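Local coordinates for protein Succinylglutamatedesuccinylase/aspartoacylase (Rhodobacter sphaeroides 2.4.1, PDB 3CDX) that probably hydrolyses carbon-nitrogen bonds of linear amides or ester bonds, as a metal-dependent enzyme of the succinylglutamate desuccinylase/aspartoacylase family, and carries a bound calcium ion in this crystal, at residues T46-S52 with V85-M91; V56-V62 with I90-N96; A177-F182 with I233-H239; I71-L76 with G229-L234. All blocks are in the same frame, centred on the assembly; numbering follows the deposited sequence.

Contact 1 of 4, residues T46-S52 with V85-M91; sequences TVVKNGS and VQGRVIM
Thr46, Val48 and Asn50 pair with Met91, Val89 and Gly87 as the hydrogen-bonded rungs of an antiparallel ladder, the strand directions 177° apart. Each pair exchanges two backbone bonds, the shortest from Gly87 N to Asn50 O at 2.7 Å. Val47-Ile90 and Lys49-Arg88 are the non-hydrogen-bonded pairs between them, where CA-H groups take over, as from Val47 CA to Val89 O at 3.3 Å.

Side-chain amides close the end of the ladder near the turn after Asn50. With CG anti to the backbone N (chi1 -173°), Asn50 swings its amide so that ND2 reaches Val85 O at 2.8 Å, the acceptor lying in the amide plane. Gln86, bent at chi2 (-71°), takes Ser52 N on OE1 at 3.1 Å, the donor standing above its carbonyl plane. A side chain at Gly51 would collide with that oxygen.

Apolar contacts occur on both faces. Val47 CG2 touches Ile90 CG1 at 3.8 Å, while on the other face Val48 CG1 meets Val85 CG2 at 3.8 Å and Met91 CE folds back to Thr46 CG2 at 4.0 Å. The guanidinium of Arg88 is held by Phe17 O and Thr55 OG1.

The ladder lies between strands 21-30 and 55-60, with helix 68-79 packed on the face of Thr46 and Met91.

Contact 2 of 4, residues V56-V62 with I90-N96; sequences VLLTGGV and IMLPAVN
Leu92 O accepts the backbone N of Gly60 at 2.8 Å, and Thr59 CA-H adds a contact to the same oxygen at 3.3 Å. This bond is one step of a parallel ladder, the strands only 5° apart, in which Leu58 straddles Met91, its N giving to Ile90 O and its O receiving Leu92 N at 2.9 Å.

Farther along, the two segments remain stitched together. Val95 N bonds to Gly60 O, Asn96 N approaches Gly61 O from above the carbonyl plane, and Asn96 ND2 reaches Val62 O at 3.1 Å. The trans chi1 of Asn96 (-162°) turns its amide so that this acceptor lies in its plane. A beta carbon on Gly60 would collide with Pro93 O, and the positive phi of Gly61 favours glycine there too.

Among the apolar groups, Leu57 CD1 is shared between Ile90 CG2 at 3.7 Å and Leu92 CD1 at 4.0 Å. Leu58 CD1 lies alongside Met91 CG at 4.0 Å, and Val62 CG2 runs beside Val95 CB. Val62 directly precedes the calcium ligand His63, and its side chain is about 6 Å from the ion.

Both strands belong to a beta-alpha-beta unit whose helix 68-79 packs on Leu58, Met91 and Pro93. Helix 126-138 covers the face of Leu57 and Leu92, and strand 144-148 continues the sheet beyond strand 55-60, Asp147 bonding to Thr59 OG1.

Contact 3 of 4, residues A177-F182 with I233-H239; sequences AAAEAF and ILNVLKH
Phe182 offers the edge of its ring to Val236: CG2 lies near the ring plane, 3.8 Å from Phe182 CD1. A chi1 of -175° sets CG opposite the backbone N and carries the ring here, where CE1 runs beside Ile233 CG2 at 4.1 Å.

The His239 imidazole is set differently. Ala177 O lies over one of its faces, and Ala178 CA makes an off-centre CH-pi contact at 4.3 Å from the centroid of the His239 ring. Ala181 CB, directed toward the other helix, comes within 3.5 Å of His239 CB, and these small residues allow the axes to approach to 8.3 Å at 130°.

Asn235 turns its amide to the end of helix 169-182. The main partner of ND2 is Glu248 O; Phe182 O, 3.2 Å away with ND2 well above its carbonyl plane, and weakly bonded Ala181 O share what the two protons still offer. A leucine here would probably leave the carbonyls of Ala181 and Phe182 without this donor and let the helix end drift from its partner.

The chemistry is divided: apolar groups fill the mostly buried interface, while one amide serves several backbone oxygens where a helix ends.

Contact 4 of 4, residues I71-L76 with G229-L234; sequences IAISDL and GKRGIL
Helix 68-79 and helix 223-239, two helices of the catalytic domain, cross at -55° where Ala72 and Leu76 meet Lys230 and Ile233. The closest backbone approach, Ala72 CA to Lys230 CA at 4.8 Å, depends on the small methyl of Ala72, whose CB rests on Lys230 N at 3.9 Å beside the backbone of Gly229.

Ile233 supplies the apolar centre. Its CG1 stands between the backbone N and the carbonyl carbon (chi1 64°), which carries CD1 across to helix 68-79. There CD1 touches Ala72 O at 3.6 Å and meets Leu76 CD2 tip to tip at 3.7 Å; the Ile233 side chain crosses that of Ile73 at about a right angle, CD1 nearing Ile73 CG1. The other methyl of Leu76, CD1, reaches Leu234 CD2 at 4.0 Å.

The polar side is looser. Lys230, extended beyond CG, lays its CG against Ala72 and brings its end crosswise to Asp75, forming a long salt bridge of 3.7 Å between NZ and Asp75 OD2. A water makes the firmer link: it accepts from Lys230 NZ at 2.7 Å and donates to Asp75 OD2. The other oxygen of Asp75, OD1, is paired with Arg79. Were Lys230 an alanine, the flank of Ala72 would probably be uncovered and Asp75 would keep Arg79 but lose this cation and the water bridge it anchors.

Ile73 and Ile233 both also pack on Leu58 and Met148 of the central strands, so the pair forms one helical layer on a sheet, the arrangement of the layered alpha/beta fold shared by zinc exopeptidase relatives.

Contacts 1 and 2 share strand 87-92, and Arg88 O and Val56 N, 2.8 Å apart, probably hydrogen-bond from it to strand 55-60; contacts 3 and 4 share helix 223-239. Strands and helices interlock: Ile73 CD1 of contact 4 comes within 3.3 Å of Thr59 C in contact 2, while Leu237 CD2 of contact 3 lies 3.7 Å from Val56 CB. Contacts 2 and 4 are the nearest pair, their centres about 11 Å apart. The calcium ion, bound by His63, Glu66 and His149, lies about 6 Å from the Val62 side chain in contact 2, whereas those of Ile73 in contact 4 and Phe182 in contact 3 stand about 12 and 14 Å away; contact 1 lies away from the site.

Contact 1 of 4, residues T46-S52 with V85-M91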
loop_
_atom_site.group_PDB
_atom_site.type_symbol
_atom_site.label_atom_id
_atom_site.label_comp_id
_atom_site.label_asym_id
_atom_site.label_seq_id
_atom_site.Cartn_x
_atom_site.Cartn_y
_atom_site.Cartn_z
ATOM N N THR A 46 -12.090 -12.755 30.642
ATOM C CA THR A 46 -12.763 -12.735 31.933
ATOM C C THR A 46 -13.145 -14.180 32.257
ATOM O O THR A 46 -13.660 -14.920 31.395
ATOM C CB THR A 46 -14.042 -11.837 31.940
ATOM O OG1 THR A 46 -13.708 -10.507 31.522
ATOM C CG2 THR A 46 -14.643 -11.732 33.360
ATOM N N VAL A 47 -12.852 -14.591 33.490
ATOM C CA VAL A 47 -13.201 -15.937 33.972
ATOM C C VAL A 47 -13.924 -15.778 35.287
ATOM O O VAL A 47 -13.472 -15.020 36.174
ATOM C CB VAL A 47 -11.980 -16.901 34.110
ATOM C CG1 VAL A 47 -10.986 -16.395 35.156
ATOM C CG2 VAL A 47 -12.435 -18.331 34.477
ATOM N N VAL A 48 -15.073 -16.450 35.372
ATOM C CA VAL A 48 -15.826 -16.579 36.620
ATOM C C VAL A 48 -15.852 -18.073 36.974
ATOM O O VAL A 48 -16.285 -18.913 36.174
ATOM C CB VAL A 48 -17.280 -16.004 36.497
ATOM C CG1 VAL A 48 -18.065 -16.216 37.773
ATOM C CG2 VAL A 48 -17.262 -14.523 36.147
ATOM N N LYS A 49 -15.379 -18.391 38.176
ATOM C CA LYS A 49 -15.406 -19.757 38.678
ATOM C C LYS A 49 -16.056 -19.786 40.069
ATOM O O LYS A 49 -15.699 -19.024 40.954
ATOM C CB LYS A 49 -13.994 -20.346 38.696
ATOM C CG LYS A 49 -13.912 -21.845 39.044
ATOM C CD LYS A 49 -12.468 -22.330 39.066
ATOM C CE LYS A 49 -12.220 -23.396 40.140
ATOM N NZ LYS A 49 -13.008 -24.606 39.904
ATOM N N ASN A 50 -17.022 -20.678 40.237
ATOM C CA ASN A 50 -17.667 -20.894 41.530
ATOM C C ASN A 50 -18.247 -22.289 41.581
ATOM O O ASN A 50 -18.827 -22.788 40.594
ATOM C CB ASN A 50 -18.792 -19.875 41.755
ATOM C CG ASN A 50 -19.402 -19.944 43.166
ATOM O OD1 ASN A 50 -18.712 -19.776 44.165
ATOM N ND2 ASN A 50 -20.714 -20.155 43.235
ATOM N N GLY A 51 -18.087 -22.917 42.742
ATOM C CA GLY A 51 -18.814 -24.133 43.069
ATOM C C GLY A 51 -18.414 -25.245 42.149
ATOM O O GLY A 51 -17.223 -25.453 41.898
ATOM N N SER A 52 -19.419 -25.909 41.594
ATOM C CA SER A 52 -19.206 -27.140 40.879
ATOM C C SER A 52 -20.020 -27.208 39.586
ATOM O O SER A 52 -21.246 -27.028 39.592
ATOM C CB SER A 52 -19.579 -28.314 41.798
ATOM O OG SER A 52 -18.782 -29.446 41.519
ATOM N N VAL A 85 -22.868 -18.549 39.636
ATOM C CA VAL A 85 -22.217 -19.575 38.813
ATOM C C VAL A 85 -21.952 -20.897 39.537
ATOM O O VAL A 85 -21.474 -20.905 40.675
ATOM C CB VAL A 85 -20.926 -18.987 38.180
ATOM C CG1 VAL A 85 -19.948 -20.050 37.703
ATOM C CG2 VAL A 85 -21.312 -18.055 37.046
ATOM N N GLN A 86 -22.302 -21.999 38.870
ATOM C CA GLN A 86 -21.935 -23.347 39.306
ATOM C C GLN A 86 -21.146 -24.069 38.229
ATOM O O GLN A 86 -21.696 -24.755 37.354
ATOM C CB GLN A 86 -23.156 -24.154 39.788
ATOM C CG GLN A 86 -23.735 -23.658 41.120
ATOM C CD GLN A 86 -22.844 -23.952 42.320
ATOM O OE1 GLN A 86 -22.225 -25.023 42.409
ATOM N NE2 GLN A 86 -22.772 -23.002 43.253
ATOM N N GLY A 87 -19.832 -23.873 38.292
ATOM C CA GLY A 87 -18.941 -24.327 37.253
ATOM C C GLY A 87 -17.978 -23.212 36.874
ATOM O O GLY A 87 -17.402 -22.551 37.739
ATOM N N ARG A 88 -17.823 -22.991 35.566
ATOM C CA ARG A 88 -16.815 -22.040 35.074
ATOM C C ARG A 88 -17.211 -21.488 33.717
ATOM O O ARG A 88 -17.592 -22.249 32.817
ATOM C CB ARG A 88 -15.423 -22.679 35.018
ATOM C CG ARG A 88 -14.291 -21.671 34.701
ATOM C CD ARG A 88 -12.884 -22.260 34.867
ATOM N NE ARG A 88 -12.794 -23.564 34.219
ATOM C CZ ARG A 88 -11.727 -24.352 34.246
ATOM N NH1 ARG A 88 -11.775 -25.526 33.634
ATOM N NH2 ARG A 88 -10.618 -23.983 34.880
ATOM N N VAL A 89 -17.130 -20.156 33.610
ATOM C CA VAL A 89 -17.385 -19.400 32.370
ATOM C C VAL A 89 -16.102 -18.632 31.976
ATOM O O VAL A 89 -15.584 -17.832 32.755
ATOM C CB VAL A 89 -18.559 -18.415 32.521
ATOM C CG1 VAL A 89 -18.907 -17.759 31.165
ATOM C CG2 VAL A 89 -19.815 -19.149 33.108
ATOM N N ILE A 90 -15.598 -18.939 30.783
ATOM C CA ILE A 90 -14.467 -18.232 30.162
ATOM C C ILE A 90 -14.962 -17.429 28.950
ATOM O O ILE A 90 -15.560 -17.995 28.028
ATOM C CB ILE A 90 -13.365 -19.231 29.783
ATOM C CG1 ILE A 90 -12.913 -19.998 31.047
ATOM C CG2 ILE A 90 -12.124 -18.499 29.067
ATOM C CD1 ILE A 90 -12.155 -21.249 30.770
ATOM N N MET A 91 -14.691 -16.122 28.949
ATOM C CA MET A 91 -15.266 -15.156 27.980
ATOM C C MET A 91 -14.164 -14.373 27.290
ATOM O O MET A 91 -13.418 -13.664 27.948
ATOM C CB MET A 91 -16.248 -14.199 28.677
ATOM C CG MET A 91 -17.543 -14.946 29.174
ATOM S SD MET A 91 -18.554 -14.098 30.435
ATOM C CE MET A 91 -17.381 -14.114 31.793
HETATM O O HOH W 1 -13.422 -10.512 28.770
HETATM O O HOH W 2 -16.305 -24.291 39.421
#

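Contact 2 of 4, residues V56-V62 with I90-N96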
loop_
_atom_site.group_PDB
_atom_site.type_symbol
_atom_site.label_atom_id
_atom_site.label_comp_id
_atom_site.label_asym_id
_atom_site.label_seq_id
_atom_site.Cartn_x
_atom_site.Cartn_y
_atom_site.Cartn_z
ATOM N N VAL A 56 -18.007 -23.469 30.356
ATOM C CA VAL A 56 -18.528 -22.931 29.095
ATOM C C VAL A 56 -17.588 -21.881 28.531
ATOM O O VAL A 56 -17.297 -20.894 29.177
ATOM C CB VAL A 56 -19.941 -22.311 29.285
ATOM C CG1 VAL A 56 -20.416 -21.658 27.998
ATOM C CG2 VAL A 56 -20.939 -23.394 29.805
ATOM N N LEU A 57 -17.119 -22.095 27.305
ATOM C CA LEU A 57 -16.213 -21.130 26.685
ATOM C C LEU A 57 -16.953 -20.371 25.600
ATOM O O LEU A 57 -17.515 -20.982 24.678
ATOM C CB LEU A 57 -14.956 -21.821 26.155
ATOM C CG LEU A 57 -14.050 -21.071 25.161
ATOM C CD1 LEU A 57 -13.314 -19.869 25.798
ATOM C CD2 LEU A 57 -13.084 -22.049 24.505
ATOM N N LEU A 58 -16.918 -19.040 25.714
ATOM C CA LEU A 58 -17.654 -18.097 24.853
ATOM C C LEU A 58 -16.644 -17.215 24.128
ATOM O O LEU A 58 -15.866 -16.483 24.780
ATOM C CB LEU A 58 -18.616 -17.226 25.699
ATOM C CG LEU A 58 -19.706 -17.992 26.487
ATOM C CD1 LEU A 58 -20.464 -17.078 27.352
ATOM C CD2 LEU A 58 -20.629 -18.826 25.583
ATOM N N THR A 59 -16.582 -17.344 22.805
ATOM C CA THR A 59 -15.615 -16.557 22.044
ATOM C C THR A 59 -16.332 -15.674 21.052
ATOM O O THR A 59 -17.348 -16.083 20.480
ATOM C CB THR A 59 -14.532 -17.444 21.307
ATOM O OG1 THR A 59 -15.170 -18.457 20.503
ATOM C CG2 THR A 59 -13.604 -18.095 22.331
ATOM N N GLY A 60 -15.820 -14.453 20.874
ATOM C CA GLY A 60 -16.299 -13.539 19.855
ATOM C C GLY A 60 -15.137 -12.827 19.170
ATOM O O GLY A 60 -14.009 -12.852 19.666
ATOM N N GLY A 61 -15.402 -12.225 18.014
ATOM C CA GLY A 61 -14.419 -11.362 17.349
ATOM C C GLY A 61 -13.231 -12.133 16.805
ATOM O O GLY A 61 -12.146 -11.587 16.651
ATOM N N VAL A 62 -13.448 -13.412 16.480
ATOM C CA VAL A 62 -12.431 -14.191 15.782
ATOM C C VAL A 62 -12.166 -13.531 14.434
ATOM O O VAL A 62 -11.037 -13.522 13.953
ATOM C CB VAL A 62 -12.866 -15.674 15.664
ATOM C CG1 VAL A 62 -12.130 -16.414 14.527
ATOM C CG2 VAL A 62 -12.646 -16.374 17.036
ATOM N N ILE A 90 -15.598 -18.939 30.783
ATOM C CA ILE A 90 -14.467 -18.232 30.162
ATOM C C ILE A 90 -14.962 -17.429 28.950
ATOM O O ILE A 90 -15.560 -17.995 28.028
ATOM C CB ILE A 90 -13.365 -19.231 29.783
ATOM C CG1 ILE A 90 -12.913 -19.998 31.047
ATOM C CG2 ILE A 90 -12.124 -18.499 29.067
ATOM C CD1 ILE A 90 -12.155 -21.249 30.770
ATOM N N MET A 91 -14.691 -16.122 28.949
ATOM C CA MET A 91 -15.266 -15.156 27.980
ATOM C C MET A 91 -14.164 -14.373 27.290
ATOM O O MET A 91 -13.418 -13.664 27.948
ATOM C CB MET A 91 -16.248 -14.199 28.677
ATOM C CG MET A 91 -17.543 -14.946 29.174
ATOM S SD MET A 91 -18.554 -14.098 30.435
ATOM C CE MET A 91 -17.381 -14.114 31.793
ATOM N N LEU A 92 -14.022 -14.583 25.972
ATOM C CA LEU A 92 -13.081 -13.813 25.129
ATOM C C LEU A 92 -13.924 -13.169 24.090
ATOM O O LEU A 92 -14.119 -13.750 23.037
ATOM C CB LEU A 92 -11.996 -14.706 24.462
ATOM C CG LEU A 92 -10.884 -15.161 25.418
ATOM C CD1 LEU A 92 -11.350 -16.364 26.269
ATOM C CD2 LEU A 92 -9.569 -15.526 24.710
ATOM N N PRO A 93 -14.452 -11.964 24.375
ATOM C CA PRO A 93 -15.373 -11.334 23.428
ATOM C C PRO A 93 -14.692 -10.796 22.185
ATOM O O PRO A 93 -15.361 -10.538 21.202
ATOM C CB PRO A 93 -15.906 -10.137 24.208
ATOM C CG PRO A 93 -14.783 -9.785 25.147
ATOM C CD PRO A 93 -14.235 -11.118 25.576
ATOM N N ALA A 94 -13.386 -10.622 22.232
ATOM C CA ALA A 94 -12.691 -9.893 21.174
ATOM C C ALA A 94 -11.340 -10.535 20.894
ATOM O O ALA A 94 -10.322 -10.023 21.280
ATOM C CB ALA A 94 -12.549 -8.417 21.580
ATOM N N VAL A 95 -11.358 -11.688 20.225
ATOM C CA VAL A 95 -10.173 -12.528 20.130
ATOM C C VAL A 95 -9.103 -11.880 19.201
ATOM O O VAL A 95 -7.956 -11.737 19.590
ATOM C CB VAL A 95 -10.545 -13.917 19.585
ATOM C CG1 VAL A 95 -9.269 -14.736 19.216
ATOM C CG2 VAL A 95 -11.373 -14.702 20.613
ATOM N N ASN A 96 -9.502 -11.501 17.990
ATOM C CA ASN A 96 -8.581 -11.009 16.968
ATOM C C ASN A 96 -8.516 -9.495 17.034
ATOM O O ASN A 96 -9.029 -8.782 16.146
ATOM C CB ASN A 96 -9.095 -11.503 15.607
ATOM C CG ASN A 96 -8.044 -11.446 14.503
ATOM O OD1 ASN A 96 -6.948 -10.889 14.680
ATOM N ND2 ASN A 96 -8.390 -12.012 13.339
#

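Contact 3 of 4, residues A177-F182 with I233-H239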
loop_
_atom_site.group_PDB
_atom_site.type_symbol
_atom_site.label_atom_id
_atom_site.label_comp_id
_atom_site.label_asym_id
_atom_site.label_seq_id
_atom_site.Cartn_x
_atom_site.Cartn_y
_atom_site.Cartn_z
ATOM N N ALA A 177 -29.243 -30.506 21.071
ATOM C CA ALA A 177 -29.922 -30.043 22.270
ATOM C C ALA A 177 -29.390 -28.707 22.747
ATOM O O ALA A 177 -30.136 -27.897 23.298
ATOM C CB ALA A 177 -29.772 -31.071 23.372
ATOM N N ALA A 178 -28.087 -28.479 22.587
ATOM C CA ALA A 178 -27.512 -27.211 23.024
ATOM C C ALA A 178 -27.969 -26.107 22.072
ATOM O O ALA A 178 -28.283 -24.997 22.505
ATOM C CB ALA A 178 -25.968 -27.306 23.108
ATOM N N ALA A 179 -28.005 -26.424 20.771
ATOM C CA ALA A 179 -28.545 -25.504 19.770
ATOM C C ALA A 179 -29.986 -25.100 20.120
ATOM O O ALA A 179 -30.307 -23.912 20.108
ATOM C CB ALA A 179 -28.462 -26.108 18.393
ATOM N N GLU A 180 -30.827 -26.084 20.494
ATOM C CA GLU A 180 -32.219 -25.844 20.851
ATOM C C GLU A 180 -32.308 -24.886 22.048
ATOM O O GLU A 180 -33.088 -23.925 22.017
ATOM C CB GLU A 180 -32.995 -27.167 21.125
ATOM C CG GLU A 180 -33.277 -27.956 19.871
ATOM C CD GLU A 180 -33.912 -29.337 20.112
ATOM O OE1 GLU A 180 -34.557 -29.538 21.183
ATOM O OE2 GLU A 180 -33.774 -30.216 19.210
ATOM N N ALA A 181 -31.511 -25.140 23.084
ATOM C CA ALA A 181 -31.452 -24.246 24.248
ATOM C C ALA A 181 -31.013 -22.813 23.879
ATOM O O ALA A 181 -31.638 -21.827 24.311
ATOM C CB ALA A 181 -30.508 -24.813 25.301
ATOM N N PHE A 182 -29.965 -22.691 23.056
ATOM C CA PHE A 182 -29.501 -21.349 22.623
ATOM C C PHE A 182 -30.734 -20.579 22.095
ATOM O O PHE A 182 -30.936 -19.434 22.441
ATOM C CB PHE A 182 -28.380 -21.441 21.559
ATOM C CG PHE A 182 -27.777 -20.084 21.147
ATOM C CD1 PHE A 182 -26.538 -19.672 21.651
ATOM C CD2 PHE A 182 -28.449 -19.236 20.258
ATOM C CE1 PHE A 182 -25.969 -18.404 21.259
ATOM C CE2 PHE A 182 -27.895 -17.982 19.868
ATOM C CZ PHE A 182 -26.665 -17.568 20.374
ATOM N N ILE A 233 -26.591 -16.970 24.866
ATOM C CA ILE A 233 -25.492 -17.346 25.729
ATOM C C ILE A 233 -25.925 -17.581 27.173
ATOM O O ILE A 233 -25.403 -18.488 27.819
ATOM C CB ILE A 233 -24.230 -16.423 25.594
ATOM C CG1 ILE A 233 -24.492 -14.972 26.023
ATOM C CG2 ILE A 233 -23.694 -16.484 24.128
ATOM C CD1 ILE A 233 -23.226 -14.049 25.927
ATOM N N LEU A 234 -26.874 -16.775 27.660
ATOM C CA LEU A 234 -27.527 -17.026 28.960
ATOM C C LEU A 234 -28.237 -18.375 28.956
ATOM O O LEU A 234 -28.048 -19.157 29.868
ATOM C CB LEU A 234 -28.565 -15.948 29.284
ATOM C CG LEU A 234 -28.074 -14.583 29.736
ATOM C CD1 LEU A 234 -29.281 -13.640 29.836
ATOM C CD2 LEU A 234 -27.315 -14.660 31.056
ATOM N N ASN A 235 -29.054 -18.616 27.925
ATOM C CA ASN A 235 -29.720 -19.901 27.707
ATOM C C ASN A 235 -28.747 -21.075 27.703
ATOM O O ASN A 235 -29.034 -22.132 28.275
ATOM C CB ASN A 235 -30.457 -19.923 26.370
ATOM C CG ASN A 235 -31.776 -19.169 26.386
ATOM O OD1 ASN A 235 -32.216 -18.662 27.414
ATOM N ND2 ASN A 235 -32.400 -19.079 25.218
ATOM N N VAL A 236 -27.595 -20.908 27.055
ATOM C CA VAL A 236 -26.645 -21.982 26.998
ATOM C C VAL A 236 -26.151 -22.264 28.430
ATOM O O VAL A 236 -26.008 -23.425 28.824
ATOM C CB VAL A 236 -25.481 -21.716 26.048
ATOM C CG1 VAL A 236 -24.317 -22.555 26.469
ATOM C CG2 VAL A 236 -25.883 -22.091 24.571
ATOM N N LEU A 237 -25.910 -21.204 29.200
ATOM C CA LEU A 237 -25.438 -21.366 30.584
ATOM C C LEU A 237 -26.476 -22.071 31.474
ATOM O O LEU A 237 -26.118 -22.857 32.367
ATOM C CB LEU A 237 -25.116 -20.005 31.186
ATOM C CG LEU A 237 -23.907 -19.234 30.638
ATOM C CD1 LEU A 237 -23.642 -17.965 31.504
ATOM C CD2 LEU A 237 -22.650 -20.110 30.536
ATOM N N LYS A 238 -27.740 -21.719 31.257
ATOM C CA LYS A 238 -28.876 -22.332 31.937
ATOM C C LYS A 238 -28.995 -23.812 31.562
ATOM O O LYS A 238 -29.104 -24.659 32.450
ATOM C CB LYS A 238 -30.178 -21.555 31.646
ATOM C CG LYS A 238 -30.139 -20.142 32.226
ATOM C CD LYS A 238 -31.361 -19.371 31.822
ATOM C CE LYS A 238 -31.433 -18.044 32.547
ATOM N NZ LYS A 238 -32.453 -17.165 31.827
ATOM N N HIS A 239 -28.918 -24.106 30.259
ATOM C CA HIS A 239 -28.907 -25.459 29.738
ATOM C C HIS A 239 -27.825 -26.292 30.400
ATOM O O HIS A 239 -28.017 -27.458 30.712
ATOM C CB HIS A 239 -28.666 -25.442 28.238
ATOM C CG HIS A 239 -28.504 -26.801 27.623
ATOM N ND1 HIS A 239 -29.555 -27.680 27.472
ATOM C CD2 HIS A 239 -27.423 -27.416 27.088
ATOM C CE1 HIS A 239 -29.128 -28.787 26.884
ATOM N NE2 HIS A 239 -27.840 -28.649 26.629
#

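Contact 4 of 4, residues I71-L76 with G229-L234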
loop_
_atom_site.group_PDB
_atom_site.type_symbol
_atom_site.label_atom_id
_atom_site.label_comp_id
_atom_site.label_asym_id
_atom_site.label_seq_id
_atom_site.Cartn_x
_atom_site.Cartn_y
_atom_site.Cartn_z
ATOM N N ILE A 71 -20.203 -7.755 21.273
ATOM C CA ILE A 71 -21.175 -7.075 22.145
ATOM C C ILE A 71 -21.774 -8.017 23.207
ATOM O O ILE A 71 -21.713 -7.720 24.407
ATOM C CB ILE A 71 -22.308 -6.454 21.332
ATOM C CG1 ILE A 71 -21.785 -5.280 20.462
ATOM C CG2 ILE A 71 -23.427 -5.986 22.264
ATOM C CD1 ILE A 71 -22.758 -4.889 19.307
ATOM N N ALA A 72 -22.316 -9.161 22.778
ATOM C CA ALA A 72 -23.012 -10.076 23.692
ATOM C C ALA A 72 -22.057 -10.543 24.806
ATOM O O ALA A 72 -22.401 -10.505 25.986
ATOM C CB ALA A 72 -23.537 -11.256 22.935
ATOM N N ILE A 73 -20.850 -10.954 24.420
ATOM C CA ILE A 73 -19.895 -11.537 25.369
ATOM C C ILE A 73 -19.234 -10.505 26.307
ATOM O O ILE A 73 -19.027 -10.787 27.470
ATOM C CB ILE A 73 -18.857 -12.441 24.646
ATOM C CG1 ILE A 73 -19.567 -13.609 23.950
ATOM C CG2 ILE A 73 -17.824 -13.016 25.593
ATOM C CD1 ILE A 73 -18.634 -14.421 23.033
ATOM N N SER A 74 -18.864 -9.336 25.795
ATOM C CA SER A 74 -18.268 -8.329 26.657
ATOM C C SER A 74 -19.280 -7.794 27.655
ATOM O O SER A 74 -18.935 -7.477 28.809
ATOM C CB SER A 74 -17.624 -7.191 25.849
ATOM O OG SER A 74 -18.592 -6.360 25.254
ATOM N N ASP A 75 -20.532 -7.678 27.214
ATOM C CA ASP A 75 -21.623 -7.309 28.123
ATOM C C ASP A 75 -21.780 -8.348 29.260
ATOM O O ASP A 75 -21.867 -7.982 30.430
ATOM C CB ASP A 75 -22.925 -7.137 27.308
ATOM C CG ASP A 75 -24.142 -6.815 28.191
ATOM O OD1 ASP A 75 -24.188 -5.685 28.726
ATOM O OD2 ASP A 75 -25.048 -7.688 28.315
ATOM N N LEU A 76 -21.794 -9.642 28.917
ATOM C CA LEU A 76 -21.973 -10.692 29.929
ATOM C C LEU A 76 -20.773 -10.706 30.846
ATOM O O LEU A 76 -20.910 -10.853 32.078
ATOM C CB LEU A 76 -22.228 -12.080 29.306
ATOM C CG LEU A 76 -22.477 -13.254 30.275
ATOM C CD1 LEU A 76 -23.678 -12.999 31.231
ATOM C CD2 LEU A 76 -22.611 -14.594 29.522
ATOM N N GLY A 229 -28.334 -13.244 20.305
ATOM C CA GLY A 229 -27.043 -13.627 20.853
ATOM C C GLY A 229 -26.905 -13.435 22.350
ATOM O O GLY A 229 -26.413 -14.319 23.041
ATOM N N LYS A 230 -27.327 -12.294 22.874
ATOM C CA LYS A 230 -27.309 -12.065 24.319
ATOM C C LYS A 230 -28.152 -13.122 25.075
ATOM O O LYS A 230 -27.687 -13.739 26.053
ATOM C CB LYS A 230 -27.866 -10.686 24.653
ATOM C CG LYS A 230 -26.925 -9.469 24.428
ATOM C CD LYS A 230 -27.564 -8.150 24.976
ATOM C CE LYS A 230 -26.522 -7.047 25.145
ATOM N NZ LYS A 230 -27.007 -5.770 25.782
ATOM N N ARG A 231 -29.398 -13.318 24.641
ATOM C CA ARG A 231 -30.249 -14.376 25.230
ATOM C C ARG A 231 -29.628 -15.786 25.046
ATOM O O ARG A 231 -29.688 -16.604 25.936
ATOM C CB ARG A 231 -31.666 -14.305 24.653
ATOM C CG ARG A 231 -32.698 -15.224 25.345
ATOM C CD ARG A 231 -34.048 -15.204 24.669
ATOM N NE ARG A 231 -34.059 -15.957 23.426
ATOM C CZ ARG A 231 -35.154 -16.173 22.702
ATOM N NH1 ARG A 231 -36.324 -15.712 23.110
ATOM N NH2 ARG A 231 -35.089 -16.877 21.597
ATOM N N GLY A 232 -29.052 -16.066 23.878
ATOM C CA GLY A 232 -28.592 -17.429 23.584
ATOM C C GLY A 232 -27.491 -17.888 24.500
ATOM O O GLY A 232 -27.425 -19.074 24.852
ATOM N N ILE A 233 -26.591 -16.970 24.866
ATOM C CA ILE A 233 -25.492 -17.346 25.729
ATOM C C ILE A 233 -25.925 -17.581 27.173
ATOM O O ILE A 233 -25.403 -18.488 27.819
ATOM C CB ILE A 233 -24.230 -16.423 25.594
ATOM C CG1 ILE A 233 -24.492 -14.972 26.023
ATOM C CG2 ILE A 233 -23.694 -16.484 24.128
ATOM C CD1 ILE A 233 -23.226 -14.049 25.927
ATOM N N LEU A 234 -26.874 -16.775 27.660
ATOM C CA LEU A 234 -27.527 -17.026 28.960
ATOM C C LEU A 234 -28.237 -18.375 28.956
ATOM O O LEU A 234 -28.048 -19.157 29.868
ATOM C CB LEU A 234 -28.565 -15.948 29.284
ATOM C CG LEU A 234 -28.074 -14.583 29.736
ATOM C CD1 LEU A 234 -29.281 -13.640 29.836
ATOM C CD2 LEU A 234 -27.315 -14.660 31.056
HETATM O O HOH W 3 -27.949 -6.503 28.196
#